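Local coordinates for protein uncharacterized N-acetyltransferase D2E76_00625 (Mycobacteroides abscessus, PDB 6YCA) that probably transfers acetyl groups from acetyl coenzyme A to amines as an Eis-type GNAT N-acetyltransferase, but does not modify aminoglycosides, at residues F39-R44 with G103-H108; L67-Q72 with T115-R120; A97-I102 with A133-S138. One frame throughout, in Å; residues are numbered along the deposited sequence.

Contact 1: F39-R44 with G103-H108; sequences FTVFWR and GVLPTH. With ACO (acetyl coenzyme *a), chain G.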
# COMPACT_ATOMS: atom_id res chain seq x y z
N PHE A 39 18.01 -11.87 33.46
CA PHE A 39 18.06 -11.40 32.08
C PHE A 39 17.16 -12.24 31.18
O PHE A 39 16.42 -11.69 30.35
CB PHE A 39 19.50 -11.41 31.57
CG PHE A 39 20.10 -10.04 31.43
CD1 PHE A 39 19.38 -8.91 31.74
CD2 PHE A 39 21.40 -9.89 30.97
CE1 PHE A 39 19.94 -7.65 31.61
CE2 PHE A 39 21.97 -8.64 30.83
CZ PHE A 39 21.24 -7.51 31.16
N THR A 40 17.20 -13.56 31.33
CA THR A 40 16.32 -14.42 30.55
C THR A 40 14.86 -14.20 30.91
O THR A 40 13.98 -14.29 30.04
CB THR A 40 16.72 -15.88 30.74
OG1 THR A 40 16.64 -16.22 32.13
CG2 THR A 40 18.14 -16.12 30.25
N VAL A 41 14.58 -13.92 32.18
CA VAL A 41 13.21 -13.64 32.61
C VAL A 41 12.71 -12.34 32.00
O VAL A 41 11.57 -12.27 31.52
CB VAL A 41 13.14 -13.63 34.15
CG1 VAL A 41 11.90 -12.91 34.64
CG2 VAL A 41 13.15 -15.05 34.68
N PHE A 42 13.55 -11.31 32.00
CA PHE A 42 13.14 -10.04 31.40
C PHE A 42 12.95 -10.17 29.89
O PHE A 42 11.98 -9.65 29.34
CB PHE A 42 14.15 -8.94 31.73
CG PHE A 42 13.95 -7.67 30.95
CD1 PHE A 42 12.77 -6.95 31.07
CD2 PHE A 42 14.94 -7.19 30.11
CE1 PHE A 42 12.58 -5.78 30.36
CE2 PHE A 42 14.76 -6.02 29.40
CZ PHE A 42 13.58 -5.31 29.52
N TRP A 43 13.88 -10.86 29.22
CA TRP A 43 13.74 -11.05 27.78
C TRP A 43 12.48 -11.84 27.45
O TRP A 43 11.81 -11.58 26.45
CB TRP A 43 14.97 -11.75 27.21
CG TRP A 43 15.82 -10.85 26.37
CD1 TRP A 43 15.86 -10.79 25.01
CD2 TRP A 43 16.78 -9.89 26.85
NE1 TRP A 43 16.78 -9.84 24.61
CE2 TRP A 43 17.36 -9.28 25.71
CE3 TRP A 43 17.21 -9.49 28.12
CZ2 TRP A 43 18.33 -8.29 25.81
CZ3 TRP A 43 18.18 -8.51 28.22
CH2 TRP A 43 18.73 -7.91 27.07
N ARG A 44 12.14 -12.82 28.30
CA ARG A 44 10.95 -13.62 28.08
C ARG A 44 9.70 -12.76 28.24
O ARG A 44 8.73 -12.91 27.49
CB ARG A 44 10.93 -14.77 29.08
CG ARG A 44 10.32 -16.08 28.59
CD ARG A 44 8.88 -16.00 28.16
NE ARG A 44 8.44 -17.28 27.63
CZ ARG A 44 7.35 -17.46 26.89
NH1 ARG A 44 6.57 -16.42 26.60
NH2 ARG A 44 7.03 -18.66 26.46
N GLY A 103 10.03 -6.85 34.37
CA GLY A 103 9.28 -7.88 33.68
C GLY A 103 8.92 -9.07 34.56
O GLY A 103 9.68 -9.41 35.48
N VAL A 104 7.77 -9.68 34.31
CA VAL A 104 7.32 -10.87 35.03
C VAL A 104 6.88 -11.91 34.00
O VAL A 104 6.23 -11.56 33.00
CB VAL A 104 6.18 -10.53 36.00
CG1 VAL A 104 5.67 -11.78 36.71
CG2 VAL A 104 6.64 -9.50 37.02
N LEU A 105 7.23 -13.18 34.24
CA LEU A 105 6.80 -14.23 33.32
C LEU A 105 5.28 -14.30 33.26
O LEU A 105 4.59 -14.05 34.26
CB LEU A 105 7.35 -15.60 33.71
CG LEU A 105 8.82 -16.00 33.59
CD1 LEU A 105 9.67 -14.90 32.96
CD2 LEU A 105 9.39 -16.47 34.91
N PRO A 106 4.71 -14.63 32.10
CA PRO A 106 3.25 -14.69 31.98
C PRO A 106 2.60 -15.70 32.90
O PRO A 106 1.39 -15.61 33.14
CB PRO A 106 3.03 -15.05 30.50
CG PRO A 106 4.30 -15.70 30.08
CD PRO A 106 5.39 -15.01 30.84
N THR A 107 3.36 -16.67 33.42
CA THR A 107 2.82 -17.64 34.36
C THR A 107 2.67 -17.09 35.77
O THR A 107 2.21 -17.82 36.65
CB THR A 107 3.68 -18.91 34.37
OG1 THR A 107 5.06 -18.56 34.57
CG2 THR A 107 3.55 -19.66 33.06
N HIS A 108 3.06 -15.83 36.01
CA HIS A 108 2.98 -15.27 37.36
C HIS A 108 2.51 -13.82 37.34
O HIS A 108 2.83 -13.05 38.26
CB HIS A 108 4.31 -15.41 38.09
CG HIS A 108 4.72 -16.83 38.32
ND1 HIS A 108 5.38 -17.58 37.37
CD2 HIS A 108 4.51 -17.66 39.38
CE1 HIS A 108 5.59 -18.80 37.84
NE2 HIS A 108 5.07 -18.87 39.05
N1A ACO G . -1.65 -3.76 31.02
C2A ACO G . -2.65 -3.30 31.79
N3A ACO G . -2.71 -3.30 33.13
C4A ACO G . -1.66 -3.81 33.82
C5A ACO G . -0.56 -4.33 33.12
C6A ACO G . -0.57 -4.29 31.64
N6A ACO G . 0.48 -4.78 30.93
N7A ACO G . 0.33 -4.77 34.02
C8A ACO G . -0.20 -4.54 35.24
N9A ACO G . -1.41 -3.98 35.12
C1B ACO G . -2.28 -3.57 36.26
C2B ACO G . -2.90 -4.79 36.93
O2B ACO G . -4.19 -5.06 36.39
C3B ACO G . -3.06 -4.23 38.35
O3B ACO G . -4.24 -3.44 38.38
P3B ACO G . -5.26 -3.54 39.62
O7A ACO G . -5.73 -4.97 39.75
O8A ACO G . -4.54 -3.10 40.88
O9A ACO G . -6.43 -2.63 39.34
C4B ACO G . -1.86 -3.30 38.52
O4B ACO G . -1.46 -2.90 37.22
C5B ACO G . -0.70 -3.97 39.25
O5B ACO G . -0.44 -5.20 38.59
P1A ACO G . 0.68 -6.23 39.08
O1A ACO G . 0.00 -7.51 39.50
O2A ACO G . 1.44 -5.60 40.22
O3A ACO G . 1.69 -6.51 37.87
P2A ACO G . 2.22 -7.86 37.17
O4A ACO G . 2.76 -8.79 38.24
O5A ACO G . 1.09 -8.52 36.41
O6A ACO G . 3.38 -7.44 36.14
CBP ACO G . 4.10 -6.38 34.08
CCP ACO G . 3.13 -6.35 35.24
CDP ACO G . 5.53 -6.43 34.61
CEP ACO G . 3.90 -5.12 33.25
CAP ACO G . 3.77 -7.63 33.28
OAP ACO G . 2.43 -7.50 32.80
C9P ACO G . 4.70 -7.87 32.12
O9P ACO G . 5.70 -8.56 32.28
N8P ACO G . 4.36 -7.32 30.96
C7P ACO G . 5.12 -7.48 29.73
C6P ACO G . 6.56 -6.97 29.83
C5P ACO G . 6.59 -5.48 30.07
O5P ACO G . 5.78 -4.74 29.53
N4P ACO G . 7.54 -5.04 30.89
C3P ACO G . 7.70 -3.63 31.16
C2P ACO G . 8.93 -3.08 30.44
S1P ACO G . 9.09 -1.37 30.81
C ACO G . 10.68 -1.36 31.33
O ACO G . 11.43 -2.25 30.95
CH3 ACO G . 11.16 -0.27 32.23

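Contact 2: L67-Q72 with T115-R120; sequences LGAFVQ and TALVTR. With ACO (acetyl coenzyme *a), chain G; SO4 (sulfate ion), chain H.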
# COMPACT_ATOMS: atom_id res chain seq x y z
N LEU A 67 16.60 -6.14 41.51
CA LEU A 67 15.68 -6.79 42.41
C LEU A 67 15.08 -8.00 41.70
O LEU A 67 14.85 -7.97 40.48
CB LEU A 67 14.56 -5.84 42.81
CG LEU A 67 14.85 -4.85 43.93
CD1 LEU A 67 13.82 -3.74 43.91
CD2 LEU A 67 14.82 -5.59 45.25
N GLY A 68 14.83 -9.05 42.46
CA GLY A 68 14.26 -10.26 41.91
C GLY A 68 13.02 -10.65 42.68
O GLY A 68 12.89 -10.39 43.88
N ALA A 69 12.09 -11.27 41.97
CA ALA A 69 10.85 -11.77 42.55
C ALA A 69 10.92 -13.29 42.50
O ALA A 69 11.00 -13.88 41.42
CB ALA A 69 9.65 -11.27 41.76
N PHE A 70 10.90 -13.92 43.67
CA PHE A 70 11.04 -15.36 43.80
C PHE A 70 9.73 -15.93 44.33
O PHE A 70 9.24 -15.48 45.37
CB PHE A 70 12.18 -15.71 44.76
CG PHE A 70 13.53 -15.23 44.32
CD1 PHE A 70 13.93 -13.91 44.53
CD2 PHE A 70 14.43 -16.10 43.72
CE1 PHE A 70 15.18 -13.47 44.14
CE2 PHE A 70 15.68 -15.67 43.32
CZ PHE A 70 16.06 -14.35 43.53
N VAL A 71 9.17 -16.89 43.60
CA VAL A 71 8.04 -17.68 44.09
C VAL A 71 8.47 -19.14 44.16
O VAL A 71 8.92 -19.71 43.16
CB VAL A 71 6.76 -17.48 43.25
CG1 VAL A 71 6.39 -16.01 43.19
CG2 VAL A 71 6.89 -18.07 41.85
N GLN A 72 8.36 -19.72 45.35
CA GLN A 72 8.85 -21.07 45.63
C GLN A 72 10.31 -21.20 45.19
O GLN A 72 10.67 -22.05 44.37
CB GLN A 72 7.96 -22.11 44.94
CG GLN A 72 6.52 -22.14 45.44
CD GLN A 72 5.65 -23.14 44.69
OE1 GLN A 72 6.11 -24.21 44.28
NE2 GLN A 72 4.37 -22.80 44.51
N THR A 115 3.81 -4.59 41.57
CA THR A 115 3.59 -3.62 42.64
C THR A 115 4.59 -3.83 43.77
O THR A 115 5.13 -2.87 44.33
CB THR A 115 2.16 -3.72 43.15
OG1 THR A 115 1.25 -3.55 42.05
CG2 THR A 115 1.88 -2.66 44.20
N ALA A 116 4.87 -5.09 44.11
CA ALA A 116 5.88 -5.37 45.12
C ALA A 116 7.26 -4.93 44.65
O ALA A 116 8.05 -4.40 45.43
CB ALA A 116 5.88 -6.85 45.46
N LEU A 117 7.56 -5.14 43.36
CA LEU A 117 8.86 -4.74 42.82
C LEU A 117 9.01 -3.23 42.81
O LEU A 117 10.02 -2.69 43.26
CB LEU A 117 9.04 -5.32 41.42
CG LEU A 117 9.38 -6.81 41.34
CD1 LEU A 117 9.31 -7.30 39.91
CD2 LEU A 117 10.75 -7.06 41.93
N VAL A 118 7.99 -2.52 42.31
CA VAL A 118 8.07 -1.07 42.21
C VAL A 118 8.13 -0.44 43.59
O VAL A 118 8.89 0.51 43.82
CB VAL A 118 6.92 -0.52 41.36
CG1 VAL A 118 6.92 1.00 41.39
CG2 VAL A 118 7.02 -1.02 39.94
N THR A 119 7.32 -0.94 44.53
CA THR A 119 7.33 -0.42 45.89
C THR A 119 8.70 -0.59 46.53
O THR A 119 9.23 0.34 47.16
CB THR A 119 6.25 -1.09 46.73
OG1 THR A 119 4.97 -0.89 46.13
CG2 THR A 119 6.25 -0.53 48.14
N ARG A 120 9.28 -1.78 46.40
CA ARG A 120 10.62 -2.03 46.95
C ARG A 120 11.68 -1.20 46.22
O ARG A 120 12.60 -0.68 46.85
CB ARG A 120 10.93 -3.52 46.84
CG ARG A 120 12.28 -3.94 47.39
CD ARG A 120 12.28 -3.94 48.90
NE ARG A 120 13.35 -4.77 49.44
CZ ARG A 120 14.57 -4.32 49.70
NH1 ARG A 120 14.88 -3.05 49.49
NH2 ARG A 120 15.49 -5.15 50.18
N1A ACO G . -1.65 -3.76 31.02
C2A ACO G . -2.65 -3.30 31.79
N3A ACO G . -2.71 -3.30 33.13
C4A ACO G . -1.66 -3.81 33.82
C5A ACO G . -0.56 -4.33 33.12
C6A ACO G . -0.57 -4.29 31.64
N6A ACO G . 0.48 -4.78 30.93
N7A ACO G . 0.33 -4.77 34.02
C8A ACO G . -0.20 -4.54 35.24
N9A ACO G . -1.41 -3.98 35.12
C1B ACO G . -2.28 -3.57 36.26
C2B ACO G . -2.90 -4.79 36.93
O2B ACO G . -4.19 -5.06 36.39
C3B ACO G . -3.06 -4.23 38.35
O3B ACO G . -4.24 -3.44 38.38
P3B ACO G . -5.26 -3.54 39.62
O7A ACO G . -5.73 -4.97 39.75
O8A ACO G . -4.54 -3.10 40.88
O9A ACO G . -6.43 -2.63 39.34
C4B ACO G . -1.86 -3.30 38.52
O4B ACO G . -1.46 -2.90 37.22
C5B ACO G . -0.70 -3.97 39.25
O5B ACO G . -0.44 -5.20 38.59
P1A ACO G . 0.68 -6.23 39.08
O1A ACO G . 0.00 -7.51 39.50
O2A ACO G . 1.44 -5.60 40.22
O3A ACO G . 1.69 -6.51 37.87
P2A ACO G . 2.22 -7.86 37.17
O4A ACO G . 2.76 -8.79 38.24
O5A ACO G . 1.09 -8.52 36.41
O6A ACO G . 3.38 -7.44 36.14
CBP ACO G . 4.10 -6.38 34.08
CCP ACO G . 3.13 -6.35 35.24
CDP ACO G . 5.53 -6.43 34.61
CEP ACO G . 3.90 -5.12 33.25
CAP ACO G . 3.77 -7.63 33.28
OAP ACO G . 2.43 -7.50 32.80
C9P ACO G . 4.70 -7.87 32.12
O9P ACO G . 5.70 -8.56 32.28
N8P ACO G . 4.36 -7.32 30.96
C7P ACO G . 5.12 -7.48 29.73
C6P ACO G . 6.56 -6.97 29.83
C5P ACO G . 6.59 -5.48 30.07
O5P ACO G . 5.78 -4.74 29.53
N4P ACO G . 7.54 -5.04 30.89
C3P ACO G . 7.70 -3.63 31.16
C2P ACO G . 8.93 -3.08 30.44
S1P ACO G . 9.09 -1.37 30.81
C ACO G . 10.68 -1.36 31.33
O ACO G . 11.43 -2.25 30.95
CH3 ACO G . 11.16 -0.27 32.23
S SO4 H . 17.46 -7.70 50.35
O1 SO4 H . 18.11 -6.51 50.90
O2 SO4 H . 17.94 -7.92 48.99
O3 SO4 H . 17.79 -8.87 51.17
O4 SO4 H . 16.01 -7.51 50.34

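Contact 3: A97-I102 with A133-S138; sequences AAVTHI and ASLRAS. With ACO (acetyl coenzyme *a), chain G.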
# COMPACT_ATOMS: atom_id res chain seq x y z
N ALA A 97 17.70 7.61 39.01
CA ALA A 97 17.72 6.15 38.91
C ALA A 97 17.07 5.75 37.59
O ALA A 97 15.86 5.90 37.41
CB ALA A 97 16.99 5.51 40.09
N ALA A 98 17.89 5.25 36.67
CA ALA A 98 17.43 4.81 35.35
C ALA A 98 16.88 3.39 35.48
O ALA A 98 17.62 2.41 35.40
CB ALA A 98 18.56 4.91 34.34
N VAL A 99 15.57 3.29 35.69
CA VAL A 99 14.91 2.00 35.90
C VAL A 99 14.72 1.30 34.56
O VAL A 99 14.35 1.92 33.56
CB VAL A 99 13.57 2.21 36.62
CG1 VAL A 99 12.83 0.89 36.75
CG2 VAL A 99 13.80 2.82 37.99
N THR A 100 14.97 -0.01 34.55
CA THR A 100 14.81 -0.82 33.35
C THR A 100 14.75 -2.28 33.78
O THR A 100 14.76 -2.60 34.97
CB THR A 100 15.94 -0.55 32.35
OG1 THR A 100 15.68 -1.26 31.13
CG2 THR A 100 17.27 -1.00 32.92
N HIS A 101 14.66 -3.17 32.78
CA HIS A 101 14.65 -4.62 32.99
C HIS A 101 13.44 -5.10 33.79
O HIS A 101 13.47 -6.19 34.38
CB HIS A 101 15.96 -5.12 33.62
CG HIS A 101 17.18 -4.73 32.84
ND1 HIS A 101 18.40 -4.52 33.44
CD2 HIS A 101 17.35 -4.51 31.52
CE1 HIS A 101 19.29 -4.19 32.51
NE2 HIS A 101 18.67 -4.18 31.34
N ILE A 102 12.37 -4.32 33.83
CA ILE A 102 11.16 -4.71 34.55
C ILE A 102 10.41 -5.75 33.73
O ILE A 102 10.17 -5.55 32.54
CB ILE A 102 10.28 -3.49 34.83
CG1 ILE A 102 10.94 -2.54 35.83
CG2 ILE A 102 8.92 -3.93 35.35
CD1 ILE A 102 10.05 -1.40 36.26
N ALA A 133 13.39 9.06 39.45
CA ALA A 133 13.59 7.85 38.68
C ALA A 133 12.81 7.98 37.38
O ALA A 133 11.73 8.57 37.36
CB ALA A 133 13.12 6.60 39.44
N SER A 134 13.38 7.45 36.29
CA SER A 134 12.73 7.51 34.99
C SER A 134 12.95 6.20 34.26
O SER A 134 13.89 5.45 34.56
CB SER A 134 13.26 8.67 34.15
OG SER A 134 14.49 8.34 33.52
N LEU A 135 12.07 5.92 33.30
CA LEU A 135 12.16 4.70 32.51
C LEU A 135 11.58 4.96 31.13
O LEU A 135 11.06 6.04 30.85
CB LEU A 135 11.47 3.52 33.21
CG LEU A 135 10.00 3.66 33.64
CD1 LEU A 135 9.04 3.45 32.47
CD2 LEU A 135 9.69 2.69 34.77
N ARG A 136 11.68 3.96 30.26
CA ARG A 136 11.03 3.97 28.96
C ARG A 136 9.99 2.86 28.99
O ARG A 136 10.34 1.67 29.04
CB ARG A 136 12.05 3.75 27.85
CG ARG A 136 13.20 4.74 27.87
CD ARG A 136 12.74 6.16 27.60
NE ARG A 136 13.82 7.13 27.74
CZ ARG A 136 14.04 7.84 28.85
NH1 ARG A 136 13.25 7.68 29.90
NH2 ARG A 136 15.04 8.70 28.90
N ALA A 137 8.71 3.23 28.94
CA ALA A 137 7.64 2.28 29.16
C ALA A 137 7.34 1.48 27.90
O ALA A 137 7.21 2.04 26.81
CB ALA A 137 6.38 3.01 29.63
N SER A 138 7.23 0.16 28.06
CA SER A 138 6.80 -0.67 26.94
C SER A 138 5.30 -0.50 26.67
O SER A 138 4.86 -0.63 25.53
CB SER A 138 7.14 -2.13 27.23
OG SER A 138 6.42 -2.60 28.35
N1A ACO G . -1.65 -3.76 31.02
C2A ACO G . -2.65 -3.30 31.79
N3A ACO G . -2.71 -3.30 33.13
C4A ACO G . -1.66 -3.81 33.82
C5A ACO G . -0.56 -4.33 33.12
C6A ACO G . -0.57 -4.29 31.64
N6A ACO G . 0.48 -4.78 30.93
N7A ACO G . 0.33 -4.77 34.02
C8A ACO G . -0.20 -4.54 35.24
N9A ACO G . -1.41 -3.98 35.12
C1B ACO G . -2.28 -3.57 36.26
C2B ACO G . -2.90 -4.79 36.93
O2B ACO G . -4.19 -5.06 36.39
C3B ACO G . -3.06 -4.23 38.35
O3B ACO G . -4.24 -3.44 38.38
P3B ACO G . -5.26 -3.54 39.62
O7A ACO G . -5.73 -4.97 39.75
O8A ACO G . -4.54 -3.10 40.88
O9A ACO G . -6.43 -2.63 39.34
C4B ACO G . -1.86 -3.30 38.52
O4B ACO G . -1.46 -2.90 37.22
C5B ACO G . -0.70 -3.97 39.25
O5B ACO G . -0.44 -5.20 38.59
P1A ACO G . 0.68 -6.23 39.08
O1A ACO G . 0.00 -7.51 39.50
O2A ACO G . 1.44 -5.60 40.22
O3A ACO G . 1.69 -6.51 37.87
P2A ACO G . 2.22 -7.86 37.17
O4A ACO G . 2.76 -8.79 38.24
O5A ACO G . 1.09 -8.52 36.41
O6A ACO G . 3.38 -7.44 36.14
CBP ACO G . 4.10 -6.38 34.08
CCP ACO G . 3.13 -6.35 35.24
CDP ACO G . 5.53 -6.43 34.61
CEP ACO G . 3.90 -5.12 33.25
CAP ACO G . 3.77 -7.63 33.28
OAP ACO G . 2.43 -7.50 32.80
C9P ACO G . 4.70 -7.87 32.12
O9P ACO G . 5.70 -8.56 32.28
N8P ACO G . 4.36 -7.32 30.96
C7P ACO G . 5.12 -7.48 29.73
C6P ACO G . 6.56 -6.97 29.83
C5P ACO G . 6.59 -5.48 30.07
O5P ACO G . 5.78 -4.74 29.53
N4P ACO G . 7.54 -5.04 30.89
C3P ACO G . 7.70 -3.63 31.16
C2P ACO G . 8.93 -3.08 30.44
S1P ACO G . 9.09 -1.37 30.81
C ACO G . 10.68 -1.36 31.33
O ACO G . 11.43 -2.25 30.95
CH3 ACO G . 11.16 -0.27 32.23

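Contact 1: F39-R44 with G103-H108
Val41, on helix 32-46 of the GNAT domain, packs on Leu105, where strand 93-104 gives way to the loop that leads to the cofactor's pyrophosphate. The contact is apolar and rests on several atoms: Leu105 CD1 lies 3.4 Å from Val41 CG1, 3.9 Å from Val41 CG2 and 4.1 Å from Arg44 CB, and the valine and leucine side chains cross at about a right angle. Leu105 CG stands opposite its own carbonyl carbon (chi1 -71°), which brings the side chain to the helix; the exact place of CD1 is uncertain, because chi2 is near 0°. The next residue, Phe42, brings its ring obliquely to the backbone of Gly103, with CD1 4.3 Å from Gly103 N. The same ring borders the cofactor, Phe42 CE1 being 3.8 Å from the acetyl oxygen O. Next along the strand, Val104 N donates an almost straight hydrogen bond (172°) to the pantetheine carbonyl O9P at 3.1 Å. Arg44 passes by Pro106, but its guanidinium is held by the second subunit, through a salt bridge to Asp179 and a hydrogen bond to Tyr233 of that chain. A backbone N-H at the end of the central strand, gripping pantetheine, is characteristic of the GNAT acetyl coenzyme A site.

Contact 2: L67-Q72 with T115-R120
Leu67 and Arg120 cross at about a right angle, the leucine fork lying over the aliphatic start of the arginine. Both branches take part: Leu67 CD2 is 3.7 Å and Leu67 CD1 3.8 Å from Arg120 CG, so the methylene sits nearly evenly between them. Arg120 is extended at its first torsion, with CG opposite the backbone N (chi1 -179°), and bends at the second (chi2 74°); the methylene thus faces the strand while the guanidinium runs on past it. Near the guanidinium lies a sulfate, probably from the crystallisation liquor, whose O1 is in the plane at its edge; Phe28 N binds the same ion.

Leu117 supplies the second point of contact. Its CD2 meets Leu67 CB at 4.1 Å, and both of its branches, CD1 and CD2, come equally near Ala69 CB, at 4.4 Å. Ile26 of the neighbouring strand 25-28 closes over Leu117 and Ala69 as well. This is the packing of helix 113-127 on one face of the GNAT sheet: the axes of strand 67-70 and the helical segment approach to 9.2 Å and run at 149°, roughly antiparallel.

The first residue of that helical segment serves the cofactor. Thr115 N and Thr115 OG1 both donate to the pyrophosphate oxygen O2A of acetyl coenzyme A, at 2.9 and 2.8 Å, a grip by backbone and hydroxyl at the helix's N-terminal end, where the helix dipole would be expected to favour a phosphate. One turn later Thr119 OG1 hydrogen-bonds back to Thr115 O at 2.7 Å, arriving on the opposite face of that carbonyl from the helical bond of Thr119 N.

Contact 3: A97-I102 with A133-S138
Val99 and Leu135 lie side by side and point the same way, with Val99 CG1 4.1 Å from Leu135 CD2. Leu135 CG sits between its backbone N and carbonyl carbon (chi1 55°), which helps to set CD2 beside that methyl. The other valine branch, Val99 CG2, reaches Ala133 CB, also at 4.1 Å. Two backbone hydrogen bonds hold the strands in parallel register: Ser134 N donates to Ala97 O at 3.1 Å, and Val99 N to Ser134 O at 3.0 Å, the latter with its donor almost in line with the carbonyl (165°).

Beyond the last bridge the strands part: Val99 CA and Leu135 CA are 5.1 Å apart, Thr100 CA and Arg136 CA 7.5 Å. The acetyl end of the cofactor occupies the opening, its methyl CH3 3.9 Å from Leu135 CB and 3.9 Å from Thr100 CA. Further along pantetheine, N4P gives a weak hydrogen bond to Ile102 O, while Ser138 OG donates to O5P of the same amide.

Farther out, helix 113-127 links the two strands in a beta-alpha-beta unit and packs on Val99 through Gln121 and Ile125. Trp309 of strand 299-312 backs Leu135, and His96 holds the hydroxyl of Ser134. Thr100 OG1 is bonded to an oxygen of Phe415, the last residue of the chain.

Parallel strands that part at the thioester are the GNAT hallmark, and the chemistry here is divided accordingly: apolar carbon borders the acetyl methyl, while the pantetheine amide is bonded weakly by Ile102 O of strand 93-104 and by Ser138 OG of the loop after strand 132-135, which would help fix the reach of the thioester.

All three contacts lie in the first GNAT domain and meet at acetyl coenzyme A: contact 3 at the acetyl group and the inner pantetheine amide, contact 1 at the pantetheine carbonyl O9P, contact 2 at the pyrophosphate. Contacts 1 and 3 overlap, since Phe42 also lies beside the acetyl oxygen. They share strand 93-104; their centres are 16 Å apart, yet they touch, with Phe42 CE1 3.3 Å from Ile102 O. Contacts 1 and 2, 12 Å apart between centres, meet where His108 NE2 lies 3.4 Å from Val71 CG2. Contacts 2 and 3, with centres 15 Å apart, do not touch; helix 113-127 connects them, following strand 93-104 and preceding strand 132-135.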